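Local coordinates for protein glia-derived nexin (Homo sapiens, PDB 4DY0) that inhibits the serine proteases thrombin, trypsin and urokinase, binds heparin, and promotes neurite extension by blocking thrombin, at residues 9-20 with 32-43; 188-198 with 371-379. All blocks are in the same frame, centred on the assembly; numbering follows the deposited sequence.

From the N terminus, the chain runs down helix 5-26, turns through a short connection and returns as strand 32-34 and helix 36-47; contact 1 (9-20 with 32-43) closes that short loop in the buried middle of the serpin. Contact 2 (188-198 with 371-379) closes a far longer loop, of 172 residues, by bringing the hairpin of strands 184-189 and 195-213 against the C-terminal tail. The two lie in series, the first loop ending well before the second opens, and their centres are about 23 Å apart. Strand 369-376 connects them, since it pairs antiparallel with strand 32-34, packs M373 on F20 and P36, and then carries the tail out to the hairpin.

Contact 1. Residues 9-20 with 32-43; sequences EELGSNTGIQVF and IVISPHGIASVL
H37 turns the ND1 edge of its ring to the carboxylate of E9, the two planes 38° apart, and H37 ND1 donates to E9 OE1 over 2.7 Å. The same oxygen accepts from S13 OG, the two donors coming from opposite faces of the carboxylate plane. A bend at chi2 (50°) curls the E9 chain back to both. With an alanine here, H37 ND1 is likely to lose its acceptor and the imidazole to turn more freely, although H37 NE2 still has N77; S13 OG is also bonded to V370. In this part of the serpin fold helical segments 9-20 and 36-43 cross at 108°, their axes 7.0 Å apart at closest, as two glycines permit. A40 CB rests on G12 CA at 3.6 Å, and G16 CA makes a CH···O contact of 3.5 Å with P36 O; a beta carbon on either glycine would clash. Beyond them V19 and I39 meet end to end, V19 CG1 lying 3.6 Å from I39 CD1, and T15 meets L43 in the same manner. Past P36, the F20 ring turns its edge to strand 32-34, with F20 CD1 4.0 Å from I34 CG1 and F20 CE1 beside I32 O.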
loop_
_atom_site.group_PDB
_atom_site.type_symbol
_atom_site.label_atom_id
_atom_site.label_comp_id
_atom_site.label_asym_id
_atom_site.label_seq_id
_atom_site.Cartn_x
_atom_site.Cartn_y
_atom_site.Cartn_z
ATOM N N GLU A 9 -6.019 11.944 -7.103
ATOM C CA GLU A 9 -5.546 10.978 -6.124
ATOM C C GLU A 9 -6.562 9.861 -5.961
ATOM O O GLU A 9 -6.201 8.693 -5.803
ATOM C CB GLU A 9 -5.294 11.652 -4.779
ATOM C CG GLU A 9 -4.773 10.710 -3.713
ATOM C CD GLU A 9 -3.591 9.881 -4.193
ATOM O OE1 GLU A 9 -3.442 8.733 -3.719
ATOM O OE2 GLU A 9 -2.819 10.372 -5.046
ATOM N N GLU A 10 -7.839 10.227 -6.009
ATOM C CA GLU A 10 -8.919 9.263 -5.876
ATOM C C GLU A 10 -8.841 8.192 -6.961
ATOM O O GLU A 10 -9.006 7.004 -6.685
ATOM C CB GLU A 10 -10.267 9.975 -5.929
ATOM C CG GLU A 10 -11.268 9.449 -4.926
ATOM C CD GLU A 10 -12.332 10.472 -4.584
ATOM O OE1 GLU A 10 -12.416 10.870 -3.400
ATOM O OE2 GLU A 10 -13.076 10.881 -5.499
ATOM N N LEU A 11 -8.589 8.616 -8.196
ATOM C CA LEU A 11 -8.459 7.674 -9.302
ATOM C C LEU A 11 -7.335 6.682 -9.027
ATOM O O LEU A 11 -7.496 5.472 -9.210
ATOM C CB LEU A 11 -8.194 8.418 -10.615
ATOM C CG LEU A 11 -9.370 9.216 -11.186
ATOM C CD1 LEU A 11 -8.913 10.121 -12.321
ATOM C CD2 LEU A 11 -10.470 8.278 -11.654
ATOM N N GLY A 12 -6.196 7.202 -8.581
ATOM C CA GLY A 12 -5.025 6.377 -8.319
ATOM C C GLY A 12 -5.222 5.425 -7.155
ATOM O O GLY A 12 -4.880 4.243 -7.242
ATOM N N SER A 13 -5.768 5.940 -6.057
ATOM C CA SER A 13 -6.000 5.122 -4.875
ATOM C C SER A 13 -7.007 4.015 -5.155
ATOM O O SER A 13 -6.839 2.888 -4.695
ATOM C CB SER A 13 -6.452 5.978 -3.689
ATOM O OG SER A 13 -5.337 6.378 -2.909
ATOM N N ASN A 14 -8.049 4.334 -5.915
ATOM C CA ASN A 14 -9.040 3.325 -6.267
ATOM C C ASN A 14 -8.463 2.229 -7.151
ATOM O O ASN A 14 -8.793 1.058 -6.976
ATOM C CB ASN A 14 -10.285 3.951 -6.898
ATOM C CG ASN A 14 -11.312 4.361 -5.861
ATOM O OD1 ASN A 14 -11.648 3.587 -4.962
ATOM N ND2 ASN A 14 -11.814 5.583 -5.979
ATOM N N THR A 15 -7.600 2.607 -8.090
ATOM C CA THR A 15 -6.893 1.618 -8.892
ATOM C C THR A 15 -6.135 0.693 -7.950
ATOM O O THR A 15 -6.219 -0.530 -8.058
ATOM C CB THR A 15 -5.905 2.268 -9.881
ATOM O OG1 THR A 15 -6.635 2.952 -10.902
ATOM C CG2 THR A 15 -5.027 1.216 -10.540
ATOM N N GLY A 16 -5.406 1.286 -7.012
ATOM C CA GLY A 16 -4.638 0.511 -6.057
ATOM C C GLY A 16 -5.507 -0.390 -5.203
ATOM O O GLY A 16 -5.148 -1.530 -4.924
ATOM N N ILE A 17 -6.653 0.122 -4.778
ATOM C CA ILE A 17 -7.559 -0.654 -3.940
ATOM C C ILE A 17 -8.141 -1.843 -4.715
ATOM O O ILE A 17 -8.274 -2.949 -4.178
ATOM C CB ILE A 17 -8.682 0.230 -3.361
ATOM C CG1 ILE A 17 -8.097 1.243 -2.372
ATOM C CG2 ILE A 17 -9.746 -0.619 -2.673
ATOM C CD1 ILE A 17 -9.111 2.246 -1.846
ATOM N N GLN A 18 -8.471 -1.616 -5.981
ATOM C CA GLN A 18 -8.998 -2.678 -6.835
ATOM C C GLN A 18 -8.021 -3.839 -6.916
ATOM O O GLN A 18 -8.425 -5.004 -6.921
ATOM C CB GLN A 18 -9.299 -2.148 -8.237
ATOM C CG GLN A 18 -10.600 -1.369 -8.326
ATOM C CD GLN A 18 -10.815 -0.754 -9.693
ATOM O OE1 GLN A 18 -11.204 0.408 -9.804
ATOM N NE2 GLN A 18 -10.560 -1.529 -10.742
ATOM N N VAL A 19 -6.734 -3.517 -6.979
ATOM C CA VAL A 19 -5.705 -4.542 -6.969
ATOM C C VAL A 19 -5.755 -5.306 -5.651
ATOM O O VAL A 19 -5.781 -6.538 -5.640
ATOM C CB VAL A 19 -4.300 -3.946 -7.196
ATOM C CG1 VAL A 19 -3.228 -4.988 -6.931
ATOM C CG2 VAL A 19 -4.190 -3.388 -8.614
ATOM N N PHE A 20 -5.792 -4.577 -4.539
ATOM C CA PHE A 20 -5.916 -5.217 -3.231
ATOM C C PHE A 20 -7.096 -6.187 -3.206
ATOM O O PHE A 20 -6.977 -7.315 -2.711
ATOM C CB PHE A 20 -6.075 -4.171 -2.126
ATOM C CG PHE A 20 -6.355 -4.758 -0.768
ATOM C CD1 PHE A 20 -5.314 -5.153 0.064
ATOM C CD2 PHE A 20 -7.660 -4.916 -0.319
ATOM C CE1 PHE A 20 -5.567 -5.689 1.311
ATOM C CE2 PHE A 20 -7.922 -5.460 0.931
ATOM C CZ PHE A 20 -6.877 -5.843 1.747
ATOM N N ILE A 32 -2.226 -9.672 3.869
ATOM C CA ILE A 32 -1.968 -8.927 2.648
ATOM C C ILE A 32 -1.837 -7.450 2.984
ATOM O O ILE A 32 -2.760 -6.846 3.529
ATOM C CB ILE A 32 -3.093 -9.124 1.621
ATOM C CG1 ILE A 32 -3.234 -10.607 1.263
ATOM C CG2 ILE A 32 -2.819 -8.306 0.375
ATOM C CD1 ILE A 32 -2.026 -11.181 0.539
ATOM N N VAL A 33 -0.677 -6.877 2.681
ATOM C CA VAL A 33 -0.439 -5.464 2.933
ATOM C C VAL A 33 0.067 -4.785 1.674
ATOM O O VAL A 33 1.179 -5.043 1.214
ATOM C CB VAL A 33 0.554 -5.244 4.086
ATOM C CG1 VAL A 33 0.629 -3.763 4.446
ATOM C CG2 VAL A 33 0.137 -6.066 5.291
ATOM N N ILE A 34 -0.775 -3.922 1.124
ATOM C CA ILE A 34 -0.526 -3.255 -0.139
ATOM C C ILE A 34 -0.471 -1.750 0.090
ATOM O O ILE A 34 -0.993 -1.245 1.093
ATOM C CB ILE A 34 -1.687 -3.537 -1.114
ATOM C CG1 ILE A 34 -1.697 -5.013 -1.525
ATOM C CG2 ILE A 34 -1.620 -2.628 -2.320
ATOM C CD1 ILE A 34 -0.456 -5.448 -2.237
ATOM N N SER A 35 0.159 -1.033 -0.835
ATOM C CA SER A 35 0.082 0.421 -0.840
ATOM C C SER A 35 -0.650 0.876 -2.091
ATOM O O SER A 35 -0.059 0.946 -3.164
ATOM C CB SER A 35 1.469 1.047 -0.797
ATOM O OG SER A 35 1.365 2.452 -0.929
ATOM N N PRO A 36 -1.955 1.164 -1.965
ATOM C CA PRO A 36 -2.740 1.538 -3.141
ATOM C C PRO A 36 -2.138 2.720 -3.890
ATOM O O PRO A 36 -2.103 2.721 -5.123
ATOM C CB PRO A 36 -4.099 1.912 -2.545
ATOM C CG PRO A 36 -4.194 1.067 -1.305
ATOM C CD PRO A 36 -2.786 1.044 -0.754
ATOM N N HIS A 37 -1.667 3.720 -3.156
ATOM C CA HIS A 37 -1.065 4.883 -3.794
ATOM C C HIS A 37 0.243 4.521 -4.489
ATOM O O HIS A 37 0.555 5.047 -5.561
ATOM C CB HIS A 37 -0.812 5.996 -2.786
ATOM C CG HIS A 37 -0.111 7.176 -3.375
ATOM N ND1 HIS A 37 -0.782 8.198 -4.009
ATOM C CD2 HIS A 37 1.206 7.483 -3.453
ATOM C CE1 HIS A 37 0.091 9.092 -4.440
ATOM N NE2 HIS A 37 1.302 8.682 -4.114
ATOM N N GLY A 38 1.011 3.631 -3.867
ATOM C CA GLY A 38 2.262 3.160 -4.454
ATOM C C GLY A 38 2.009 2.466 -5.779
ATOM O O GLY A 38 2.827 2.528 -6.698
ATOM N N ILE A 39 0.868 1.795 -5.876
ATOM C CA ILE A 39 0.482 1.143 -7.114
ATOM C C ILE A 39 0.243 2.204 -8.185
ATOM O O ILE A 39 0.708 2.077 -9.317
ATOM C CB ILE A 39 -0.765 0.258 -6.911
ATOM C CG1 ILE A 39 -0.407 -0.946 -6.033
ATOM C CG2 ILE A 39 -1.325 -0.200 -8.244
ATOM C CD1 ILE A 39 -1.517 -1.970 -5.898
ATOM N N ALA A 40 -0.469 3.262 -7.812
ATOM C CA ALA A 40 -0.716 4.381 -8.718
ATOM C C ALA A 40 0.593 4.986 -9.232
ATOM O O ALA A 40 0.760 5.204 -10.431
ATOM C CB ALA A 40 -1.561 5.443 -8.027
ATOM N N SER A 41 1.521 5.255 -8.323
ATOM C CA SER A 41 2.816 5.805 -8.710
ATOM C C SER A 41 3.577 4.878 -9.657
ATOM O O SER A 41 4.130 5.314 -10.672
ATOM C CB SER A 41 3.657 6.099 -7.469
ATOM O OG SER A 41 2.942 6.941 -6.579
ATOM N N VAL A 42 3.649 3.579 -9.238
ATOM C CA VAL A 42 4.320 2.588 -10.070
ATOM C C VAL A 42 3.779 2.569 -11.504
ATOM O O VAL A 42 4.540 2.416 -12.459
ATOM C CB VAL A 42 4.230 1.191 -9.434
ATOM C CG1 VAL A 42 4.381 0.110 -10.482
ATOM C CG2 VAL A 42 5.284 1.054 -8.339
ATOM N N LEU A 43 2.420 2.749 -11.743
ATOM C CA LEU A 43 1.830 2.785 -13.074
ATOM C C LEU A 43 2.225 4.075 -13.798
ATOM O O LEU A 43 2.468 4.069 -15.003
ATOM C CB LEU A 43 0.305 2.633 -13.010
ATOM C CG LEU A 43 -0.261 1.279 -12.541
ATOM C CD1 LEU A 43 -1.783 1.328 -12.415
ATOM C CD2 LEU A 43 0.156 0.140 -13.471
#

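Contact 2. Residues 188-198 with 371-379; sequences FVAADGKSYQV and LFMGQINKP
A beta hairpin of the serpin fold, its arms F188-V189 and S195-V198 joined through a type I turn from A190 to G193, receives the C-terminal tail that leaves strand 369-376. Its side chains grip the last residues through apolar and CH-pi contacts. P379 CD sits almost directly over the centre of the F188 ring, 3.5 Å from the centroid and 10° off the normal, while N377 O approaches the edge of that ring, 3.4 Å from F188 CE2. The same carbonyl oxygen touches A190 CB, so the start of the turn and the aromatic ring close on one peptide group. V198 also meets the proline: V198 CG1 lies 3.9 Å from P379 CG, and the two side chains cross at about a right angle. The proline also touches P275 and F277 of strand 266-284, while N31 bonds the backbone of N377 and K378. Farther out, the otherwise extended K378 chain bends at chi3 (68°) over one face of the Y196 ring, K378 CD at the corner of the bend standing 3.7 Å from the centroid and displaced toward the rim. D192 steadies that ring and the turn together: its OD1 takes the backbone N of K194 in an Asx turn, and Y196 OH donates to the syn lone pair of D192 OD2 over 2.9 Å.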
loop_
_atom_site.group_PDB
_atom_site.type_symbol
_atom_site.label_atom_id
_atom_site.label_comp_id
_atom_site.label_asym_id
_atom_site.label_seq_id
_atom_site.Cartn_x
_atom_site.Cartn_y
_atom_site.Cartn_z
ATOM N N PHE A 188 -6.455 -13.812 20.127
ATOM C CA PHE A 188 -6.863 -13.421 18.786
ATOM C C PHE A 188 -7.366 -14.691 18.106
ATOM O O PHE A 188 -6.661 -15.693 18.074
ATOM C CB PHE A 188 -5.676 -12.818 18.020
ATOM C CG PHE A 188 -6.021 -12.327 16.637
ATOM C CD1 PHE A 188 -6.336 -10.994 16.414
ATOM C CD2 PHE A 188 -6.025 -13.198 15.556
ATOM C CE1 PHE A 188 -6.654 -10.540 15.138
ATOM C CE2 PHE A 188 -6.343 -12.750 14.281
ATOM C CZ PHE A 188 -6.657 -11.419 14.072
ATOM N N VAL A 189 -8.596 -14.676 17.604
ATOM C CA VAL A 189 -9.126 -15.845 16.909
ATOM C C VAL A 189 -8.946 -15.678 15.404
ATOM O O VAL A 189 -9.620 -14.863 14.776
ATOM C CB VAL A 189 -10.608 -16.095 17.234
ATOM C CG1 VAL A 189 -11.102 -17.329 16.496
ATOM C CG2 VAL A 189 -10.797 -16.280 18.727
ATOM N N ALA A 190 -8.026 -16.445 14.829
ATOM C CA ALA A 190 -7.699 -16.297 13.413
ATOM C C ALA A 190 -8.724 -16.982 12.527
ATOM O O ALA A 190 -9.709 -17.537 13.017
ATOM C CB ALA A 190 -6.305 -16.820 13.124
ATOM N N ALA A 191 -8.488 -16.931 11.220
ATOM C CA ALA A 191 -9.413 -17.499 10.242
ATOM C C ALA A 191 -9.660 -18.998 10.457
ATOM O O ALA A 191 -10.801 -19.464 10.372
ATOM C CB ALA A 191 -8.912 -17.234 8.828
ATOM N N ASP A 192 -8.592 -19.745 10.733
ATOM C CA ASP A 192 -8.700 -21.181 11.002
ATOM C C ASP A 192 -9.648 -21.465 12.169
ATOM O O ASP A 192 -10.120 -22.590 12.340
ATOM C CB ASP A 192 -7.319 -21.780 11.284
ATOM C CG ASP A 192 -6.594 -21.063 12.407
ATOM O OD1 ASP A 192 -7.280 -20.382 13.196
ATOM O OD2 ASP A 192 -5.349 -21.169 12.503
ATOM N N GLY A 193 -9.933 -20.437 12.963
ATOM C CA GLY A 193 -10.819 -20.581 14.115
ATOM C C GLY A 193 -10.057 -20.972 15.369
ATOM O O GLY A 193 -10.655 -21.252 16.411
ATOM N N LYS A 194 -8.732 -20.999 15.261
ATOM C CA LYS A 194 -7.871 -21.314 16.390
ATOM C C LYS A 194 -7.557 -20.038 17.149
ATOM O O LYS A 194 -7.606 -18.949 16.579
ATOM C CB LYS A 194 -6.578 -21.982 15.916
ATOM C CG LYS A 194 -6.802 -23.296 15.179
ATOM C CD LYS A 194 -5.496 -23.955 14.776
ATOM C CE LYS A 194 -5.750 -25.200 13.929
ATOM N NZ LYS A 194 -4.487 -25.834 13.450
ATOM N N SER A 195 -7.249 -20.175 18.436
ATOM C CA SER A 195 -6.905 -19.030 19.269
ATOM C C SER A 195 -5.394 -18.831 19.325
ATOM O O SER A 195 -4.636 -19.798 19.421
ATOM C CB SER A 195 -7.444 -19.220 20.687
ATOM O OG SER A 195 -8.857 -19.203 20.713
ATOM N N TYR A 196 -4.970 -17.595 19.290
ATOM C CA TYR A 196 -3.601 -17.212 19.333
ATOM C C TYR A 196 -3.436 -16.186 20.408
ATOM O O TYR A 196 -4.284 -15.449 20.712
ATOM C CB TYR A 196 -3.050 -16.709 17.997
ATOM C CG TYR A 196 -3.032 -17.710 16.923
ATOM C CD1 TYR A 196 -1.916 -18.384 16.608
ATOM C CD2 TYR A 196 -4.153 -18.000 16.228
ATOM C CE1 TYR A 196 -1.924 -19.289 15.659
ATOM C CE2 TYR A 196 -4.158 -18.896 15.316
ATOM C CZ TYR A 196 -3.038 -19.538 15.016
ATOM O OH TYR A 196 -3.060 -20.441 14.062
ATOM N N GLN A 197 -2.298 -16.228 21.026
ATOM C CA GLN A 197 -1.924 -15.317 22.038
ATOM C C GLN A 197 -1.087 -14.194 21.519
ATOM O O GLN A 197 -0.060 -14.377 21.033
ATOM C CB GLN A 197 -1.177 -16.081 23.034
ATOM C CG GLN A 197 -1.929 -16.328 24.145
ATOM C CD GLN A 197 -1.103 -16.029 25.276
ATOM O OE1 GLN A 197 0.027 -15.639 25.088
ATOM N NE2 GLN A 197 -1.643 -16.116 26.469
ATOM N N VAL A 198 -1.611 -13.007 21.616
ATOM C CA VAL A 198 -1.053 -11.843 20.996
ATOM C C VAL A 198 -0.938 -10.696 21.945
ATOM O O VAL A 198 -1.815 -10.470 22.687
ATOM C CB VAL A 198 -1.952 -11.404 19.812
ATOM C CG1 VAL A 198 -1.392 -10.293 19.074
ATOM C CG2 VAL A 198 -2.218 -12.533 18.937
ATOM N N LEU A 371 -2.236 5.325 1.670
ATOM C CA LEU A 371 -0.847 4.879 1.686
ATOM C C LEU A 371 -0.725 3.381 1.963
ATOM O O LEU A 371 0.151 2.714 1.417
ATOM C CB LEU A 371 -0.055 5.678 2.721
ATOM C CG LEU A 371 -0.309 7.190 2.679
ATOM C CD1 LEU A 371 0.469 7.915 3.767
ATOM C CD2 LEU A 371 0.030 7.753 1.311
ATOM N N PHE A 372 -1.606 2.863 2.815
ATOM C CA PHE A 372 -1.598 1.447 3.162
ATOM C C PHE A 372 -3.004 0.888 3.129
ATOM O O PHE A 372 -3.968 1.563 3.510
ATOM C CB PHE A 372 -1.066 1.229 4.580
ATOM C CG PHE A 372 0.425 1.314 4.707
ATOM C CD1 PHE A 372 1.065 2.544 4.757
ATOM C CD2 PHE A 372 1.186 0.164 4.826
ATOM C CE1 PHE A 372 2.439 2.622 4.899
ATOM C CE2 PHE A 372 2.563 0.238 4.969
ATOM C CZ PHE A 372 3.189 1.470 5.003
ATOM N N MET A 373 -3.111 -0.358 2.689
ATOM C CA MET A 373 -4.332 -1.125 2.842
ATOM C C MET A 373 -3.932 -2.556 3.181
ATOM O O MET A 373 -3.104 -3.160 2.493
ATOM C CB MET A 373 -5.164 -1.081 1.565
ATOM C CG MET A 373 -6.515 -1.764 1.691
ATOM S SD MET A 373 -7.550 -1.474 0.249
ATOM C CE MET A 373 -9.117 -2.152 0.809
ATOM N N GLY A 374 -4.506 -3.098 4.247
ATOM C CA GLY A 374 -4.093 -4.414 4.696
ATOM C C GLY A 374 -5.207 -5.303 5.204
ATOM O O GLY A 374 -6.186 -4.836 5.798
ATOM N N GLN A 375 -5.060 -6.600 4.967
ATOM C CA GLN A 375 -5.926 -7.560 5.615
ATOM C C GLN A 375 -5.050 -8.394 6.538
ATOM O O GLN A 375 -4.106 -9.045 6.097
ATOM C CB GLN A 375 -6.678 -8.420 4.591
ATOM C CG GLN A 375 -6.252 -9.862 4.541
ATOM C CD GLN A 375 -7.207 -10.725 3.734
ATOM O OE1 GLN A 375 -8.407 -10.463 3.688
ATOM N NE2 GLN A 375 -6.675 -11.760 3.091
ATOM N N ILE A 376 -5.343 -8.344 7.831
ATOM C CA ILE A 376 -4.548 -9.084 8.801
ATOM C C ILE A 376 -5.330 -10.281 9.314
ATOM O O ILE A 376 -6.310 -10.119 10.041
ATOM C CB ILE A 376 -4.137 -8.198 9.993
ATOM C CG1 ILE A 376 -3.348 -6.974 9.506
ATOM C CG2 ILE A 376 -3.341 -9.005 11.013
ATOM C CD1 ILE A 376 -2.101 -7.317 8.688
ATOM N N ASN A 377 -4.895 -11.476 8.920
ATOM C CA ASN A 377 -5.518 -12.724 9.355
ATOM C C ASN A 377 -4.851 -13.305 10.594
ATOM O O ASN A 377 -5.444 -14.112 11.309
ATOM C CB ASN A 377 -5.487 -13.753 8.225
ATOM C CG ASN A 377 -6.651 -13.603 7.280
ATOM O OD1 ASN A 377 -6.485 -13.217 6.118
ATOM N ND2 ASN A 377 -7.847 -13.881 7.777
ATOM N N LYS A 378 -3.610 -12.899 10.833
ATOM C CA LYS A 378 -2.885 -13.300 12.031
ATOM C C LYS A 378 -1.749 -12.322 12.302
ATOM O O LYS A 378 -0.753 -12.321 11.590
ATOM C CB LYS A 378 -2.331 -14.718 11.885
ATOM C CG LYS A 378 -1.936 -15.351 13.212
ATOM C CD LYS A 378 -1.685 -16.845 13.068
ATOM C CE LYS A 378 -0.450 -17.125 12.226
ATOM N NZ LYS A 378 -0.189 -18.587 12.106
ATOM N N PRO A 379 -1.904 -11.475 13.331
ATOM C CA PRO A 379 -0.864 -10.500 13.658
ATOM C C PRO A 379 0.475 -11.182 13.889
ATOM O O PRO A 379 0.527 -12.287 14.436
ATOM C CB PRO A 379 -1.363 -9.857 14.959
ATOM C CG PRO A 379 -2.569 -10.642 15.382
ATOM C CD PRO A 379 -3.094 -11.340 14.184
ATOM O OXT PRO A 379 1.526 -10.650 13.531
#